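Long-range contacts in TudS (Uncultured bacterium, PDB 6Z96), which probably removes the sulfur of thiouracil without redox chemistry, transferring it to a bound [4Fe-4S] cluster: residues Phe42-Ala47 with Pro102-Gly107; Leu96-Ser101 with Phe137-Leu142. All coordinates share one frame; numbering follows the deposited sequence.

Both contacts belong to the shell of one iron-sulfur cluster, and their centres lie about 10 Å apart. Interaction 1 holds two cysteines bound to the cluster, together with Glu45, whose side chain is about 4 Å from a bound hydrosulfuric acid. Interaction 2 pairs the ends of two neighbouring strands and sends Lys98 and Ser101 to the cluster, the side chain of Lys98 staying about 7 Å from the hydrosulfuric acid. Residues 96-101 run directly into 102-107, and the carboxylate of Glu99 joins the two contacts: its OE1 probably accepts hydrogen bonds from Ser106 N at 2.9 Å and Gly107 N at 3.1 Å. Ser101 OG binds the backbone nitrogens of Ser103 and Cys104, shaping the turn that carries a cluster ligand.

Interaction 1: residues Phe42-Ala47 with Pro102-Gly107; sequences FCPEVA and PSCGSG. With SF4 (iron/sulfur cluster), chain C; EDO (1,2-ethanediol), chain E.
Glu45 and Pro44 meet Ser103 and Cys104 beside a cubane iron-sulfur cluster, each segment supplying one cysteine ligand to the cluster. Cys43 SG binds FE3 and Cys104 SG binds FE4, both at 2.3 Å; Cys10, which also lines the pocket, is probably a third ligand. Cys43 is in addition the N-cap of helix 44-47. With SG anti to its backbone N (chi1 172°), the thiolate can bind iron and also accept from Val46 N at 3.5 Å, an N-H...S bond that would be expected to draw charge from the sulfur.

A single hydrogen bond crosses between the segments. Ser103 OG donates to Glu45 OE2 at 2.8 Å, and OE2 accepts it on its anti lone pair, the side away from OE1. Serine suits this buried place because its short side chain can put a donor on OE2 while CB still packs near sulfide S2. Glu45 OE1 forms a salt bridge with Arg54, so Ser103 and Arg54 together hold the carboxylate against rotation; OE1 also accepts from O1 of a 1,2-ethanediol, probably from the crystallisation liquor. Arg54 and Glu45 also line the hydrosulfuric acid site, consistent with a place in the desulfuration pocket.

In the apolar packing, Pro44, well suited to the first turn of a helix because it has no N-H to offer, turns CD towards Cys104 SG at 3.9 Å, while Phe76 of helix 73-90 touches Glu45, Pro102 and Ser103. Glu45 makes a cluster contact of its own: extended beyond CG (chi2 165°), its chain brings CD within 3.4 Å of the sulfide S2.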
# COMPACT_ATOMS: atom_id res chain seq x y z
N PHE A 42 -0.32 -5.33 -5.73
CA PHE A 42 -1.54 -4.54 -5.88
C PHE A 42 -1.19 -3.09 -5.81
O PHE A 42 -0.42 -2.69 -4.94
CB PHE A 42 -2.55 -4.90 -4.75
CG PHE A 42 -3.89 -4.24 -4.95
CD1 PHE A 42 -4.22 -3.07 -4.28
CD2 PHE A 42 -4.80 -4.76 -5.85
CE1 PHE A 42 -5.43 -2.43 -4.51
CE2 PHE A 42 -6.03 -4.12 -6.07
CZ PHE A 42 -6.33 -2.96 -5.39
N CYS A 43 -1.78 -2.28 -6.71
CA CYS A 43 -1.58 -0.83 -6.63
C CYS A 43 -2.97 -0.20 -6.51
O CYS A 43 -3.70 -0.17 -7.49
CB CYS A 43 -0.87 -0.27 -7.86
SG CYS A 43 -0.82 1.54 -7.88
N PRO A 44 -3.32 0.35 -5.35
CA PRO A 44 -4.65 0.95 -5.20
C PRO A 44 -4.96 2.07 -6.18
O PRO A 44 -6.10 2.18 -6.63
CB PRO A 44 -4.63 1.49 -3.76
CG PRO A 44 -3.59 0.62 -3.03
CD PRO A 44 -2.55 0.32 -4.09
N GLU A 45 -3.96 2.92 -6.50
CA GLU A 45 -4.25 4.05 -7.39
C GLU A 45 -4.54 3.61 -8.80
O GLU A 45 -5.49 4.12 -9.42
CB GLU A 45 -3.18 5.11 -7.30
CG GLU A 45 -3.30 5.78 -5.95
CD GLU A 45 -2.10 6.63 -5.54
OE1 GLU A 45 -1.42 7.16 -6.45
OE2 GLU A 45 -1.86 6.80 -4.32
N VAL A 46 -3.77 2.65 -9.31
CA VAL A 46 -4.01 2.14 -10.66
C VAL A 46 -5.32 1.32 -10.65
O VAL A 46 -6.15 1.46 -11.56
CB VAL A 46 -2.82 1.31 -11.15
CG1 VAL A 46 -3.16 0.56 -12.42
CG2 VAL A 46 -1.61 2.22 -11.38
N ALA A 47 -5.55 0.51 -9.59
CA ALA A 47 -6.80 -0.29 -9.53
C ALA A 47 -8.02 0.64 -9.49
O ALA A 47 -9.06 0.31 -10.07
CB ALA A 47 -6.78 -1.18 -8.29
N PRO A 102 -0.27 8.62 -0.01
CA PRO A 102 -1.65 8.94 0.37
C PRO A 102 -2.59 7.73 0.27
O PRO A 102 -3.68 7.78 0.83
CB PRO A 102 -2.06 10.04 -0.63
CG PRO A 102 -1.18 9.79 -1.84
CD PRO A 102 0.14 9.28 -1.28
N SER A 103 -2.16 6.63 -0.40
CA SER A 103 -2.87 5.36 -0.40
C SER A 103 -2.25 4.39 0.59
O SER A 103 -2.95 3.82 1.41
CB SER A 103 -2.83 4.67 -1.78
OG SER A 103 -3.62 5.34 -2.73
N CYS A 104 -0.94 4.17 0.47
CA CYS A 104 -0.23 3.08 1.11
C CYS A 104 0.51 3.43 2.39
O CYS A 104 0.96 2.51 3.09
CB CYS A 104 0.71 2.45 0.08
SG CYS A 104 -0.17 1.69 -1.31
N GLY A 105 0.64 4.71 2.72
CA GLY A 105 1.37 5.11 3.92
C GLY A 105 0.81 4.48 5.18
O GLY A 105 -0.39 4.21 5.24
N SER A 106 1.67 4.16 6.16
CA SER A 106 1.17 3.49 7.36
C SER A 106 1.62 4.15 8.65
O SER A 106 0.92 4.04 9.65
CB SER A 106 1.49 2.01 7.35
OG SER A 106 2.88 1.78 7.19
N GLY A 107 2.76 4.82 8.62
CA GLY A 107 3.28 5.57 9.76
C GLY A 107 3.33 7.06 9.50
O GLY A 107 3.18 7.87 10.42
FE1 SF4 C . 1.58 4.47 -5.04
FE2 SF4 C . 2.97 2.17 -4.80
FE3 SF4 C . 0.54 2.16 -6.10
FE4 SF4 C . 0.67 2.44 -3.37
S1 SF4 C . 1.26 0.60 -4.64
S2 SF4 C . -0.65 3.65 -4.78
S3 SF4 C . 2.59 3.72 -3.15
S4 SF4 C . 2.49 3.22 -6.76
C1 EDO E . -1.02 10.27 -7.00
O1 EDO E . -0.87 9.80 -5.67
C2 EDO E . -2.45 10.39 -7.39
O2 EDO E . -2.63 11.13 -8.60

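Interaction 2: residues Leu96-Ser101 with Phe137-Leu142; sequences LLKEGS and FSEDQL. With SF4 (iron/sulfur cluster), chain C.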
# COMPACT_ATOMS: atom_id res chain seq x y z
N LEU A 96 1.98 -5.46 3.04
CA LEU A 96 3.27 -4.76 3.04
C LEU A 96 3.05 -3.60 2.08
O LEU A 96 3.00 -3.81 0.86
CB LEU A 96 4.38 -5.68 2.53
CG LEU A 96 5.72 -5.01 2.22
CD1 LEU A 96 6.26 -4.24 3.42
CD2 LEU A 96 6.75 -6.06 1.73
N LEU A 97 2.89 -2.39 2.62
CA LEU A 97 2.55 -1.23 1.80
C LEU A 97 3.60 -0.15 1.88
O LEU A 97 4.27 0.00 2.89
CB LEU A 97 1.18 -0.68 2.21
CG LEU A 97 0.01 -1.66 2.14
CD1 LEU A 97 -1.34 -0.91 2.46
CD2 LEU A 97 -0.11 -2.34 0.76
N LYS A 98 3.73 0.63 0.80
CA LYS A 98 4.74 1.69 0.69
C LYS A 98 4.53 2.87 1.64
O LYS A 98 3.50 3.54 1.63
CB LYS A 98 4.78 2.19 -0.78
CG LYS A 98 5.71 3.37 -1.02
CD LYS A 98 7.18 2.93 -0.96
CE LYS A 98 8.09 4.15 -0.92
NZ LYS A 98 8.18 4.72 0.46
N GLU A 99 5.56 3.20 2.42
CA GLU A 99 5.47 4.29 3.38
C GLU A 99 5.34 5.67 2.72
O GLU A 99 5.86 5.89 1.62
CB GLU A 99 6.72 4.26 4.30
CG GLU A 99 6.62 5.20 5.49
CD GLU A 99 5.43 4.94 6.40
OE1 GLU A 99 4.29 5.28 6.00
OE2 GLU A 99 5.64 4.46 7.54
N GLY A 100 4.60 6.56 3.38
CA GLY A 100 4.46 7.95 2.98
C GLY A 100 3.39 8.25 1.97
O GLY A 100 3.06 9.42 1.76
N SER A 101 2.83 7.22 1.34
CA SER A 101 1.87 7.41 0.26
C SER A 101 0.47 7.81 0.77
O SER A 101 0.00 7.31 1.80
CB SER A 101 1.78 6.10 -0.54
OG SER A 101 0.59 5.96 -1.30
N PHE A 137 2.15 -3.33 7.42
CA PHE A 137 3.55 -3.05 7.70
C PHE A 137 4.14 -2.27 6.54
O PHE A 137 3.71 -2.46 5.40
CB PHE A 137 4.33 -4.37 7.81
CG PHE A 137 3.90 -5.26 8.96
CD1 PHE A 137 4.58 -5.25 10.16
CD2 PHE A 137 2.80 -6.10 8.83
CE1 PHE A 137 4.18 -6.07 11.21
CE2 PHE A 137 2.40 -6.92 9.89
CZ PHE A 137 3.11 -6.91 11.05
N SER A 138 5.12 -1.41 6.82
CA SER A 138 5.82 -0.70 5.75
C SER A 138 7.11 -1.43 5.35
O SER A 138 7.51 -2.40 6.01
CB SER A 138 6.13 0.72 6.18
OG SER A 138 7.26 0.72 7.03
N GLU A 139 7.79 -0.94 4.30
CA GLU A 139 9.07 -1.52 3.89
C GLU A 139 10.16 -1.29 4.97
O GLU A 139 11.25 -1.84 4.84
CB GLU A 139 9.50 -0.97 2.52
CG GLU A 139 9.96 0.48 2.54
CD GLU A 139 8.89 1.53 2.36
OE1 GLU A 139 7.70 1.23 2.59
OE2 GLU A 139 9.26 2.69 2.02
N ASP A 140 9.90 -0.44 5.98
CA ASP A 140 10.86 -0.26 7.09
C ASP A 140 10.60 -1.27 8.23
O ASP A 140 11.29 -1.22 9.26
CB ASP A 140 10.70 1.15 7.69
CG ASP A 140 10.93 2.27 6.69
OD1 ASP A 140 11.83 2.12 5.85
OD2 ASP A 140 10.20 3.27 6.74
N GLN A 141 9.61 -2.18 8.07
CA GLN A 141 9.20 -3.15 9.08
C GLN A 141 9.22 -4.58 8.52
O GLN A 141 8.42 -5.40 8.95
CB GLN A 141 7.79 -2.81 9.58
CG GLN A 141 7.71 -1.41 10.15
CD GLN A 141 6.31 -1.07 10.53
OE1 GLN A 141 5.40 -1.04 9.69
NE2 GLN A 141 6.09 -0.78 11.80
N LEU A 142 10.12 -4.87 7.57
CA LEU A 142 10.20 -6.22 6.99
C LEU A 142 10.48 -7.29 8.04
O LEU A 142 9.84 -8.34 7.96
CB LEU A 142 11.21 -6.33 5.84
CG LEU A 142 10.90 -5.47 4.64
CD1 LEU A 142 11.97 -5.64 3.58
CD2 LEU A 142 9.59 -5.84 4.04
FE1 SF4 C . 1.58 4.47 -5.04
FE2 SF4 C . 2.97 2.17 -4.80
FE3 SF4 C . 0.54 2.16 -6.10
FE4 SF4 C . 0.67 2.44 -3.37
S1 SF4 C . 1.26 0.60 -4.64
S2 SF4 C . -0.65 3.65 -4.78
S3 SF4 C . 2.59 3.72 -3.15
S4 SF4 C . 2.49 3.22 -6.76
O HOH W 1 7.73 3.07 8.15
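Glu139 reaches across to Lys98 and Glu99 and spends both carboxylate oxygens there. OE1 takes the backbone N of Glu99 at 2.9 Å on its syn lone pair, while OE2 receives Lys98 NZ at 2.8 Å in a salt bridge, also on the syn side but 24° out of the carboxylate plane. A bend at chi2 (-88°) turns the carboxylate back over residues 98-99, giving each oxygen one donor. Lys98 CB lies 3.6 Å from the cluster sulfide S3, while bends at chi2 and chi4 bring NZ back to Glu139 and Glu99 O.

Glu99 OE1 accepts Gly100 N on its anti lone pair and also Arg108 N; Gly100 has the positive phi that suits glycine in the type II turn. OE2 takes a 2.6 Å bond from a water that also donates to Asp140 OD2 and accepts from Ser138 OG. Ser138 OG receives Asp140 N, closing an ST turn, and Ser138 N donates to Gln141 OE1 in the carbonyl plane.

Leu96 CD2 packs on Leu142 CD2, and Leu97 N donates to Phe137 O. In this parallel alpha/beta sheet the loop after strand 94-96 contributes to the cluster pocket, and the neighbouring loop after strand 135-137 holds Lys98 through Glu139.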